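Local atomic coordinates of 2,4-dihydroxyhept-2-ene-1,7-dioic acid aldolase (Kordia algicida OT-1, PDB entry 6BDE), a protein that binds heme b and probably senses nitric oxide in signalling. Residues 53-58 against 64-69; 72-77 against 140-145; 145-150 against 172-177. The protein carries 1 engineered substitution. One frame throughout, in Å; residues are numbered along the deposited sequence.

Contact 1 of 3, residues 53-58 against 64-69; sequences QNLSAN and DDLLLT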
loop_
_atom_site.group_PDB
_atom_site.type_symbol
_atom_site.label_atom_id
_atom_site.label_comp_id
_atom_site.label_asym_id
_atom_site.label_seq_id
_atom_site.Cartn_x
_atom_site.Cartn_y
_atom_site.Cartn_z
ATOM N N GLN A 53 -8.435 11.259 6.146
ATOM C CA GLN A 53 -9.663 11.449 6.911
ATOM C C GLN A 53 -10.553 12.510 6.276
ATOM O O GLN A 53 -11.781 12.363 6.243
ATOM C CB GLN A 53 -9.329 11.822 8.355
ATOM C CG GLN A 53 -8.824 10.661 9.198
ATOM C CD GLN A 53 -8.325 11.105 10.560
ATOM O OE1 GLN A 53 -8.125 12.295 10.803
ATOM N NE2 GLN A 53 -8.120 10.147 11.456
ATOM N N ASN A 54 -9.953 13.588 5.767
ATOM C CA ASN A 54 -10.745 14.646 5.148
ATOM C C ASN A 54 -11.288 14.210 3.794
ATOM O O ASN A 54 -12.417 14.560 3.430
ATOM C CB ASN A 54 -9.909 15.917 5.012
ATOM C CG ASN A 54 -9.768 16.664 6.324
ATOM O OD1 ASN A 54 -10.742 16.847 7.054
ATOM N ND2 ASN A 54 -8.552 17.100 6.631
ATOM N N LEU A 55 -10.499 13.447 3.032
ATOM C CA LEU A 55 -10.989 12.916 1.764
ATOM C C LEU A 55 -12.142 11.947 1.986
ATOM O O LEU A 55 -13.121 11.948 1.230
ATOM C CB LEU A 55 -9.852 12.232 1.005
ATOM C CG LEU A 55 -10.190 11.681 -0.383
ATOM C CD1 LEU A 55 -10.471 12.810 -1.357
ATOM C CD2 LEU A 55 -9.066 10.793 -0.897
ATOM N N SER A 56 -12.046 11.114 3.026
ATOM C CA SER A 56 -13.112 10.160 3.313
ATOM C C SER A 56 -14.401 10.870 3.704
ATOM O O SER A 56 -15.492 10.470 3.282
ATOM C CB SER A 56 -12.670 9.201 4.417
ATOM O OG SER A 56 -13.655 8.209 4.653
ATOM N N ALA A 57 -14.296 11.928 4.511
ATOM C CA ALA A 57 -15.489 12.666 4.915
ATOM C C ALA A 57 -16.107 13.407 3.736
ATOM O O ALA A 57 -17.337 13.491 3.625
ATOM C CB ALA A 57 -15.147 13.641 6.041
ATOM N N ASN A 58 -15.274 13.943 2.842
ATOM C CA ASN A 58 -15.796 14.728 1.728
ATOM C C ASN A 58 -16.418 13.835 0.660
ATOM O O ASN A 58 -17.454 14.181 0.081
ATOM C CB ASN A 58 -14.680 15.586 1.133
ATOM C CG ASN A 58 -14.194 16.653 2.093
ATOM O OD1 ASN A 58 -14.841 16.936 3.101
ATOM N ND2 ASN A 58 -13.043 17.241 1.792
ATOM N N ASP A 64 -10.495 2.697 4.131
ATOM C CA ASP A 64 -10.134 1.373 3.633
ATOM C C ASP A 64 -10.116 1.343 2.108
ATOM O O ASP A 64 -9.117 0.963 1.488
ATOM C CB ASP A 64 -11.120 0.330 4.167
ATOM C CG ASP A 64 -10.763 -0.161 5.553
ATOM O OD1 ASP A 64 -9.744 0.298 6.107
ATOM O OD2 ASP A 64 -11.509 -1.008 6.088
ATOM N N ASP A 65 -11.226 1.755 1.489
ATOM C CA ASP A 65 -11.345 1.678 0.037
ATOM C C ASP A 65 -10.420 2.673 -0.654
ATOM O O ASP A 65 -9.891 2.388 -1.735
ATOM C CB ASP A 65 -12.795 1.918 -0.378
ATOM C CG ASP A 65 -13.675 0.708 -0.144
ATOM O OD1 ASP A 65 -13.189 -0.281 0.447
ATOM O OD2 ASP A 65 -14.855 0.748 -0.544
ATOM N N LEU A 66 -10.225 3.850 -0.056
ATOM C CA LEU A 66 -9.304 4.823 -0.634
ATOM C C LEU A 66 -7.877 4.291 -0.641
ATOM O O LEU A 66 -7.160 4.427 -1.639
ATOM C CB LEU A 66 -9.382 6.143 0.132
ATOM C CG LEU A 66 -10.683 6.939 0.015
ATOM C CD1 LEU A 66 -10.730 8.054 1.050
ATOM C CD2 LEU A 66 -10.837 7.502 -1.391
ATOM N N LEU A 67 -7.450 3.675 0.466
ATOM C CA LEU A 67 -6.102 3.123 0.533
ATOM C C LEU A 67 -5.954 1.887 -0.344
ATOM O O LEU A 67 -4.870 1.644 -0.887
ATOM C CB LEU A 67 -5.740 2.794 1.982
ATOM C CG LEU A 67 -5.363 3.987 2.864
ATOM C CD1 LEU A 67 -5.062 3.533 4.283
ATOM C CD2 LEU A 67 -4.180 4.738 2.273
ATOM N N LEU A 68 -7.019 1.096 -0.492
ATOM C CA LEU A 68 -6.971 -0.045 -1.402
ATOM C C LEU A 68 -6.741 0.421 -2.834
ATOM O O LEU A 68 -5.858 -0.090 -3.532
ATOM C CB LEU A 68 -8.263 -0.859 -1.294
ATOM C CG LEU A 68 -8.278 -2.274 -1.885
ATOM C CD1 LEU A 68 -9.298 -3.136 -1.160
ATOM C CD2 LEU A 68 -8.557 -2.272 -3.386
ATOM N N THR A 69 -7.533 1.397 -3.286
ATOM C CA THR A 69 -7.366 1.929 -4.635
ATOM C C THR A 69 -5.982 2.541 -4.817
ATOM O O THR A 69 -5.349 2.364 -5.865
ATOM C CB THR A 69 -8.454 2.963 -4.926
ATOM O OG1 THR A 69 -9.741 2.333 -4.866
ATOM C CG2 THR A 69 -8.262 3.573 -6.307
#

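Contact 2 of 3, residues 72-77 against 140-145; sequences EHFFSV and HHFGLG. With HEM (protoporphyrin IX containing Fe), chain B.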
loop_
_atom_site.group_PDB
_atom_site.type_symbol
_atom_site.label_atom_id
_atom_site.label_comp_id
_atom_site.label_asym_id
_atom_site.label_seq_id
_atom_site.Cartn_x
_atom_site.Cartn_y
_atom_site.Cartn_z
ATOM N N GLU A 72 -3.303 -0.246 -5.098
ATOM C CA GLU A 72 -3.290 -0.828 -6.435
ATOM C C GLU A 72 -2.616 0.107 -7.431
ATOM O O GLU A 72 -1.877 -0.347 -8.313
ATOM C CB GLU A 72 -4.715 -1.157 -6.879
ATOM C CG GLU A 72 -5.392 -2.220 -6.031
ATOM C CD GLU A 72 -6.645 -2.778 -6.675
ATOM O OE1 GLU A 72 -7.208 -2.111 -7.569
ATOM O OE2 GLU A 72 -7.066 -3.888 -6.288
ATOM N N HIS A 73 -2.848 1.415 -7.298
ATOM C CA HIS A 73 -2.212 2.371 -8.198
ATOM C C HIS A 73 -0.710 2.443 -7.958
ATOM O O HIS A 73 0.068 2.614 -8.905
ATOM C CB HIS A 73 -2.843 3.754 -8.032
ATOM C CG HIS A 73 -2.049 4.857 -8.661
ATOM N ND1 HIS A 73 -1.968 5.032 -10.025
ATOM C CD2 HIS A 73 -1.296 5.839 -8.111
ATOM C CE1 HIS A 73 -1.202 6.075 -10.289
ATOM N NE2 HIS A 73 -0.781 6.583 -9.144
ATOM N N PHE A 74 -0.279 2.314 -6.701
ATOM C CA PHE A 74 1.142 2.426 -6.396
ATOM C C PHE A 74 1.952 1.263 -6.951
ATOM O O PHE A 74 3.166 1.404 -7.134
ATOM C CB PHE A 74 1.360 2.535 -4.886
ATOM C CG PHE A 74 2.729 3.028 -4.510
ATOM C CD1 PHE A 74 3.065 4.365 -4.661
ATOM C CD2 PHE A 74 3.685 2.155 -4.019
ATOM C CE1 PHE A 74 4.325 4.821 -4.323
ATOM C CE2 PHE A 74 4.948 2.606 -3.677
ATOM C CZ PHE A 74 5.267 3.940 -3.830
ATOM N N PHE A 75 1.316 0.121 -7.221
ATOM C CA PHE A 75 2.041 -0.986 -7.838
ATOM C C PHE A 75 2.534 -0.607 -9.228
ATOM O O PHE A 75 3.624 -1.018 -9.641
ATOM C CB PHE A 75 1.158 -2.230 -7.901
ATOM C CG PHE A 75 1.900 -3.480 -8.287
ATOM C CD1 PHE A 75 2.449 -4.303 -7.318
ATOM C CD2 PHE A 75 2.049 -3.831 -9.619
ATOM C CE1 PHE A 75 3.133 -5.453 -7.670
ATOM C CE2 PHE A 75 2.732 -4.977 -9.978
ATOM C CZ PHE A 75 3.275 -5.789 -9.001
ATOM N N SER A 76 1.743 0.176 -9.965
ATOM C CA SER A 76 2.185 0.650 -11.272
ATOM C C SER A 76 3.374 1.594 -11.148
ATOM O O SER A 76 4.231 1.626 -12.038
ATOM C CB SER A 76 1.031 1.336 -12.003
ATOM O OG SER A 76 0.705 2.573 -11.395
ATOM N N VAL A 77 3.441 2.369 -10.062
ATOM C CA VAL A 77 4.626 3.180 -9.804
ATOM C C VAL A 77 5.835 2.284 -9.572
ATOM O O VAL A 77 6.952 2.595 -10.003
ATOM C CB VAL A 77 4.382 4.121 -8.608
ATOM C CG1 VAL A 77 5.580 5.036 -8.397
ATOM C CG2 VAL A 77 3.111 4.929 -8.817
ATOM N N HIS A 140 -3.058 -1.264 6.262
ATOM C CA HIS A 140 -3.190 -2.645 5.805
ATOM C C HIS A 140 -3.827 -2.724 4.422
ATOM O O HIS A 140 -3.463 -3.586 3.613
ATOM C CB HIS A 140 -4.003 -3.451 6.820
ATOM C CG HIS A 140 -5.139 -2.688 7.430
ATOM N ND1 HIS A 140 -6.360 -2.546 6.806
ATOM C CD2 HIS A 140 -5.241 -2.031 8.609
ATOM C CE1 HIS A 140 -7.164 -1.832 7.573
ATOM N NE2 HIS A 140 -6.510 -1.507 8.674
ATOM N N HIS A 141 -4.785 -1.842 4.131
ATOM C CA HIS A 141 -5.434 -1.872 2.827
ATOM C C HIS A 141 -4.560 -1.295 1.722
ATOM O O HIS A 141 -4.758 -1.639 0.551
ATOM C CB HIS A 141 -6.775 -1.136 2.886
ATOM C CG HIS A 141 -7.927 -2.029 3.222
ATOM N ND1 HIS A 141 -7.960 -2.803 4.362
ATOM C CD2 HIS A 141 -9.079 -2.288 2.559
ATOM C CE1 HIS A 141 -9.086 -3.492 4.392
ATOM N NE2 HIS A 141 -9.783 -3.198 3.309
ATOM N N PHE A 142 -3.606 -0.426 2.064
ATOM C CA PHE A 142 -2.583 -0.047 1.096
ATOM C C PHE A 142 -1.756 -1.259 0.689
ATOM O O PHE A 142 -1.485 -1.467 -0.499
ATOM C CB PHE A 142 -1.689 1.051 1.676
ATOM C CG PHE A 142 -0.619 1.529 0.734
ATOM C CD1 PHE A 142 -0.929 2.373 -0.320
ATOM C CD2 PHE A 142 0.699 1.140 0.908
ATOM C CE1 PHE A 142 0.057 2.815 -1.188
ATOM C CE2 PHE A 142 1.689 1.580 0.046
ATOM C CZ PHE A 142 1.367 2.418 -1.003
ATOM N N GLY A 143 -1.359 -2.079 1.665
ATOM C CA GLY A 143 -0.669 -3.315 1.347
ATOM C C GLY A 143 -1.554 -4.322 0.641
ATOM O O GLY A 143 -1.078 -5.074 -0.213
ATOM N N LEU A 144 -2.846 -4.353 0.983
ATOM C CA LEU A 144 -3.767 -5.257 0.302
ATOM C C LEU A 144 -3.867 -4.921 -1.180
ATOM O O LEU A 144 -3.898 -5.822 -2.026
ATOM C CB LEU A 144 -5.147 -5.199 0.963
ATOM C CG LEU A 144 -6.280 -5.969 0.279
ATOM C CD1 LEU A 144 -5.941 -7.445 0.151
ATOM C CD2 LEU A 144 -7.585 -5.784 1.036
ATOM N N GLY A 145 -3.914 -3.630 -1.512
ATOM C CA GLY A 145 -3.951 -3.241 -2.912
ATOM C C GLY A 145 -2.682 -3.618 -3.652
ATOM O O GLY A 145 -2.728 -4.006 -4.822
HETATM C CHA HEM B . 5.497 1.853 2.526
HETATM C CHB HEM B . 8.712 0.927 -1.750
HETATM C CHC HEM B . 6.454 -4.060 -2.390
HETATM C CHD HEM B . 3.055 -3.035 1.747
HETATM C C1A HEM B . 6.545 1.667 1.195
HETATM C C2A HEM B . 7.104 2.930 0.893
HETATM C C3A HEM B . 7.894 2.696 -0.158
HETATM C C4A HEM B . 7.746 1.317 -0.411
HETATM C CMA HEM B . 8.768 3.697 -0.911
HETATM C CAA HEM B . 6.884 4.257 1.619
HETATM C CBA HEM B . 7.923 4.358 2.740
HETATM C CGA HEM B . 7.864 5.717 3.433
HETATM O O1A HEM B . 8.771 6.047 4.243
HETATM O O2A HEM B . 6.915 6.510 3.198
HETATM C C1B HEM B . 8.174 -0.575 -2.187
HETATM C C2B HEM B . 8.596 -1.148 -3.554
HETATM C C3B HEM B . 7.980 -2.430 -3.652
HETATM C C4B HEM B . 7.226 -2.589 -2.364
HETATM C CMB HEM B . 9.502 -0.475 -4.585
HETATM C CAB HEM B . 8.071 -3.441 -4.790
HETATM C CBB HEM B . 9.239 -3.895 -5.194
HETATM C C1C HEM B . 5.298 -3.875 -1.141
HETATM C C2C HEM B . 4.293 -4.862 -1.244
HETATM C C3C HEM B . 3.460 -4.604 -0.222
HETATM C C4C HEM B . 4.022 -3.487 0.425
HETATM C CMC HEM B . 4.182 -5.977 -2.282
HETATM C CAC HEM B . 2.193 -5.360 0.163
HETATM C CBC HEM B . 2.217 -6.195 1.179
HETATM C C1D HEM B . 3.643 -1.511 2.113
HETATM C C2D HEM B . 2.674 -0.818 3.042
HETATM C C3D HEM B . 3.253 0.458 3.282
HETATM C C4D HEM B . 4.568 0.493 2.474
HETATM C CMD HEM B . 1.370 -1.363 3.619
HETATM C CAD HEM B . 2.682 1.565 4.168
HETATM C CBD HEM B . 3.609 1.864 5.342
HETATM C CGD HEM B . 3.122 1.100 6.568
HETATM O O1D HEM B . 2.255 0.197 6.434
HETATM O O2D HEM B . 3.592 1.374 7.703
HETATM N NA HEM B . 6.841 0.579 0.367
HETATM N NB HEM B . 7.199 -1.465 -1.390
HETATM N NC HEM B . 5.170 -2.909 -0.137
HETATM N ND HEM B . 4.833 -0.765 1.619
HETATM FE FE HEM B . 6.358 -1.384 0.445
#

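Contact 3 of 3, residues 145-150 against 172-177; sequences GLMNKT and VKFIIN. With HEM (protoporphyrin IX containing Fe), chain B.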
loop_
_atom_site.group_PDB
_atom_site.type_symbol
_atom_site.label_atom_id
_atom_site.label_comp_id
_atom_site.label_asym_id
_atom_site.label_seq_id
_atom_site.Cartn_x
_atom_site.Cartn_y
_atom_site.Cartn_z
ATOM N N GLY A 145 -3.914 -3.630 -1.512
ATOM C CA GLY A 145 -3.951 -3.241 -2.912
ATOM C C GLY A 145 -2.682 -3.618 -3.652
ATOM O O GLY A 145 -2.728 -4.006 -4.822
ATOM N N LEU A 146 -1.533 -3.508 -2.982
ATOM C CA LEU A 146 -0.282 -3.950 -3.589
ATOM C C LEU A 146 -0.262 -5.464 -3.762
ATOM O O LEU A 146 0.279 -5.974 -4.749
ATOM C CB LEU A 146 0.905 -3.487 -2.742
ATOM C CG LEU A 146 1.219 -1.989 -2.771
ATOM C CD1 LEU A 146 2.115 -1.602 -1.607
ATOM C CD2 LEU A 146 1.865 -1.605 -4.091
ATOM N N MET A 147 -0.846 -6.197 -2.808
ATOM C CA MET A 147 -0.929 -7.647 -2.938
ATOM C C MET A 147 -1.848 -8.047 -4.086
ATOM O O MET A 147 -1.548 -8.990 -4.828
ATOM C CB MET A 147 -1.415 -8.269 -1.630
ATOM C CG MET A 147 -0.426 -8.200 -0.477
ATOM S SD MET A 147 -1.113 -8.996 0.988
ATOM C CE MET A 147 0.170 -8.695 2.198
ATOM N N ASN A 148 -2.978 -7.348 -4.238
ATOM C CA ASN A 148 -3.892 -7.630 -5.342
ATOM C C ASN A 148 -3.179 -7.532 -6.684
ATOM O O ASN A 148 -3.314 -8.411 -7.543
ATOM C CB ASN A 148 -5.078 -6.663 -5.305
ATOM C CG ASN A 148 -6.072 -6.993 -4.210
ATOM O OD1 ASN A 148 -6.005 -8.054 -3.588
ATOM N ND2 ASN A 148 -7.008 -6.082 -3.971
ATOM N N LYS A 149 -2.407 -6.460 -6.879
ATOM C CA LYS A 149 -1.712 -6.253 -8.141
ATOM C C LYS A 149 -0.479 -7.133 -8.286
ATOM O O LYS A 149 -0.023 -7.354 -9.414
ATOM C CB LYS A 149 -1.323 -4.782 -8.289
ATOM C CG LYS A 149 -2.506 -3.863 -8.541
ATOM C CD LYS A 149 -3.195 -4.214 -9.850
ATOM C CE LYS A 149 -4.426 -3.355 -10.077
ATOM N NZ LYS A 149 -5.045 -3.617 -11.406
ATOM N N THR A 150 0.071 -7.634 -7.178
ATOM C CA THR A 150 1.152 -8.611 -7.267
ATOM C C THR A 150 0.665 -9.889 -7.935
ATOM O O THR A 150 1.334 -10.442 -8.817
ATOM C CB THR A 150 1.709 -8.910 -5.874
ATOM O OG1 THR A 150 2.285 -7.720 -5.322
ATOM C CG2 THR A 150 2.773 -9.999 -5.944
ATOM N N VAL A 172 -2.417 -6.765 11.842
ATOM C CA VAL A 172 -3.390 -7.415 10.972
ATOM C C VAL A 172 -2.792 -8.714 10.452
ATOM O O VAL A 172 -1.668 -8.724 9.937
ATOM C CB VAL A 172 -3.800 -6.506 9.798
ATOM C CG1 VAL A 172 -4.844 -7.193 8.930
ATOM C CG2 VAL A 172 -4.319 -5.168 10.308
ATOM N N LYS A 173 -3.545 -9.804 10.578
ATOM C CA LYS A 173 -3.148 -11.091 10.022
ATOM C C LYS A 173 -3.683 -11.207 8.599
ATOM O O LYS A 173 -4.896 -11.121 8.378
ATOM C CB LYS A 173 -3.667 -12.240 10.884
ATOM C CG LYS A 173 -3.242 -13.618 10.398
ATOM C CD LYS A 173 -4.073 -14.716 11.043
ATOM C CE LYS A 173 -3.195 -15.839 11.571
ATOM N NZ LYS A 173 -3.997 -16.931 12.189
ATOM N N PHE A 174 -2.780 -11.396 7.640
ATOM C CA PHE A 174 -3.141 -11.598 6.243
ATOM C C PHE A 174 -3.167 -13.093 5.954
ATOM O O PHE A 174 -2.156 -13.780 6.134
ATOM C CB PHE A 174 -2.151 -10.899 5.311
ATOM C CG PHE A 174 -2.379 -9.420 5.171
ATOM C CD1 PHE A 174 -2.043 -8.550 6.194
ATOM C CD2 PHE A 174 -2.914 -8.899 4.005
ATOM C CE1 PHE A 174 -2.245 -7.188 6.060
ATOM C CE2 PHE A 174 -3.117 -7.539 3.865
ATOM C CZ PHE A 174 -2.784 -6.682 4.894
ATOM N N ILE A 175 -4.313 -13.593 5.506
ATOM C CA ILE A 175 -4.460 -14.986 5.100
ATOM C C ILE A 175 -4.641 -14.984 3.588
ATOM O O ILE A 175 -5.718 -14.657 3.078
ATOM C CB ILE A 175 -5.628 -15.677 5.812
ATOM C CG1 ILE A 175 -5.543 -15.443 7.321
ATOM C CG2 ILE A 175 -5.625 -17.166 5.506
ATOM C CD1 ILE A 175 -6.654 -16.102 8.108
ATOM N N ILE A 176 -3.584 -15.343 2.866
ATOM C CA ILE A 176 -3.547 -15.272 1.410
ATOM C C ILE A 176 -3.626 -16.684 0.850
ATOM O O ILE A 176 -2.820 -17.550 1.210
ATOM C CB ILE A 176 -2.278 -14.556 0.918
ATOM C CG1 ILE A 176 -2.164 -13.171 1.556
ATOM C CG2 ILE A 176 -2.286 -14.450 -0.597
ATOM C CD1 ILE A 176 -0.738 -12.741 1.829
ATOM N N ASN A 177 -4.592 -16.915 -0.038
ATOM C CA ASN A 177 -4.777 -18.210 -0.684
ATOM C C ASN A 177 -4.971 -17.980 -2.175
ATOM O O ASN A 177 -5.965 -17.372 -2.586
ATOM C CB ASN A 177 -5.969 -18.960 -0.090
ATOM C CG ASN A 177 -5.582 -19.826 1.092
ATOM O OD1 ASN A 177 -5.094 -20.943 0.925
ATOM N ND2 ASN A 177 -5.802 -19.313 2.297
HETATM C CHA HEM B . 5.497 1.853 2.526
HETATM C CHB HEM B . 8.712 0.927 -1.750
HETATM C CHC HEM B . 6.454 -4.060 -2.390
HETATM C CHD HEM B . 3.055 -3.035 1.747
HETATM C C1A HEM B . 6.545 1.667 1.195
HETATM C C2A HEM B . 7.104 2.930 0.893
HETATM C C3A HEM B . 7.894 2.696 -0.158
HETATM C C4A HEM B . 7.746 1.317 -0.411
HETATM C CMA HEM B . 8.768 3.697 -0.911
HETATM C CAA HEM B . 6.884 4.257 1.619
HETATM C CBA HEM B . 7.923 4.358 2.740
HETATM C CGA HEM B . 7.864 5.717 3.433
HETATM O O1A HEM B . 8.771 6.047 4.243
HETATM O O2A HEM B . 6.915 6.510 3.198
HETATM C C1B HEM B . 8.174 -0.575 -2.187
HETATM C C2B HEM B . 8.596 -1.148 -3.554
HETATM C C3B HEM B . 7.980 -2.430 -3.652
HETATM C C4B HEM B . 7.226 -2.589 -2.364
HETATM C CMB HEM B . 9.502 -0.475 -4.585
HETATM C CAB HEM B . 8.071 -3.441 -4.790
HETATM C CBB HEM B . 9.239 -3.895 -5.194
HETATM C C1C HEM B . 5.298 -3.875 -1.141
HETATM C C2C HEM B . 4.293 -4.862 -1.244
HETATM C C3C HEM B . 3.460 -4.604 -0.222
HETATM C C4C HEM B . 4.022 -3.487 0.425
HETATM C CMC HEM B . 4.182 -5.977 -2.282
HETATM C CAC HEM B . 2.193 -5.360 0.163
HETATM C CBC HEM B . 2.217 -6.195 1.179
HETATM C C1D HEM B . 3.643 -1.511 2.113
HETATM C C2D HEM B . 2.674 -0.818 3.042
HETATM C C3D HEM B . 3.253 0.458 3.282
HETATM C C4D HEM B . 4.568 0.493 2.474
HETATM C CMD HEM B . 1.370 -1.363 3.619
HETATM C CAD HEM B . 2.682 1.565 4.168
HETATM C CBD HEM B . 3.609 1.864 5.342
HETATM C CGD HEM B . 3.122 1.100 6.568
HETATM O O1D HEM B . 2.255 0.197 6.434
HETATM O O2D HEM B . 3.592 1.374 7.703
HETATM N NA HEM B . 6.841 0.579 0.367
HETATM N NB HEM B . 7.199 -1.465 -1.390
HETATM N NC HEM B . 5.170 -2.909 -0.137
HETATM N ND HEM B . 4.833 -0.765 1.619
HETATM FE FE HEM B . 6.358 -1.384 0.445
#

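Contact 1 of 3, residues 53-58 against 64-69
Leu55 meets Leu66 methyl to methyl, its CD2 lying 3.7 Å from CD1 of Leu66. Leu55 CD2 is also 3.8 Å from Leu66 CD2, and one methyl of Leu55 is thereby set against both prongs of the opposing fork, the two side chains crossing at a slant. CG of Leu66 lies anti to its carbonyl carbon (chi1 -68°), which sends the fork towards the other helix. Leucine suits position 55 because a compact, branched end can be shared: Leu55 also packs on Phe9 and Val13 of helix 3-17 and on Met21 of helix 19-27. The two segments belong to helices 45-59 and 63-81, consecutive helices of the H-NOX fold that pack here through one pair of leucines after a short connection. Their closest approach between CA atoms, from Ser56 to Leu66, is 7.7 Å, and the Leu66 side chain reaches across at this level. At Ser56 the contact is made by small groups near the main chain: CD1 of Leu66 sits 3.9 Å from the backbone N of Ser56 and 4.1 Å from its CB. A serine fits here because its short side chain admits the leucine methyl while OG makes a hydrogen bond to Val61 O, in the turn between the helices. Leu66 itself leans on Val61 and on Phe17 of helix 3-17, so the leucine is covered by apolar neighbours as well as by the serine. The heme is well removed, about 14 Å from the side chain of Leu66 between nearest atoms.

Contact 2 of 3, residues 72-77 against 140-145
The turn of helix that carries Phe74 to Phe142 is pinned by a 2.6 Å hydrogen bond from Ser76 OG to His73 O, made in the carbonyl plane at a C=O...donor angle of 153°. The same oxygen receives a weak bond from Ser76 N, so one serine grips it twice. A chi1 of -164° swings the Phe74 ring to the carbonyl side of its CA, towards the other helix, and CZ of Phe142 reaches Phe74 CG at 3.8 Å. The two ring planes stand at 50°, with centroids 5.6 Å apart. Helices 63-81 and 140-153, far apart in sequence, come together here at the wall of the heme pocket of the H-NOX fold, and Phe142 bridges them to the cofactor: its ring edge places CD2 3.5 Å from C2D of the heme. Cutting Phe142 back to an alanine is likely to open a gap between Phe74 and that pyrrole and to cost Tyr70 the ring it packs on. Where the helices draw closest, Glu72 and Gly145 have CA atoms 4.3 Å apart, and the CG of Glu72 lies 3.4 Å from Gly145 O. A side chain on Gly145 would run into the backbone N of Glu72. At Gly143 the limit comes from the heme: a CB would be crowded by CMD. Beyond CG, Glu72 stretches out to where OE2 accepts a hydrogen bond from Asn148 ND2.

Contact 3 of 3, residues 145-150 against 172-177
Met147 lays its terminal methyl over one face of the Phe174 ring, CE standing 4.0 Å from the ring centroid and 28° off the normal, a CH-pi contact. The sulfur approaches more obliquely, 51° off that normal, with SD 3.5 Å from Phe174 CD2, which makes the pair a Met-aromatic contact as well. An extended chain, CG to CE fully stretched, is what lets this residue span the distance from helix 140-153 to strand 171-178 of the antiparallel sheet. Ile176, two residues along the strand and on the same side of it, adds its CD1 at 3.9 Å from Met147 SD, flanking the sulfur with a second apolar group. The same methyl also touches the cofactor: CE of Met147 is 3.4 Å from the heme vinyl carbon CBC. Leu146 packs its own CD1 on the porphyrin, 3.4 Å from heme C4C. One turn further on, Thr150 OG1 donates a 2.7 Å bond to Leu146 O, which Thr150 N reaches from the opposite face of the carbonyl plane. Phe174 in turn leans on Tyr133, a heme-binding residue, and on Leu162. No hydrogen bond crosses between the two segments, which meet through dispersion and apolar burial; this suits a thioether whose methyl meets an aromatic face and a vinyl group while its polarisable sulfur lies near the ring's rim.

From the N terminus, contact 1 comes first and closes the shortest loop, five residues between helices 45-59 and 63-81. Helix 63-81 then continues into contact 2, which closes a much longer excursion of 62 residues by bringing helix 140-153 back against it. Contact 3 starts from the Gly145 that ends contact 2 and closes 21 residues, tying the same helix to strand 171-178. The three follow in series; none nests in or crosses another. Leu68 packs on His141 and Leu144, bringing contacts 1 and 2 together, while Phe75 on Lys149 joins contacts 2 and 3. Contacts 2 and 3 both touch the heme, so helix 140-153 links helices, cofactor and sheet.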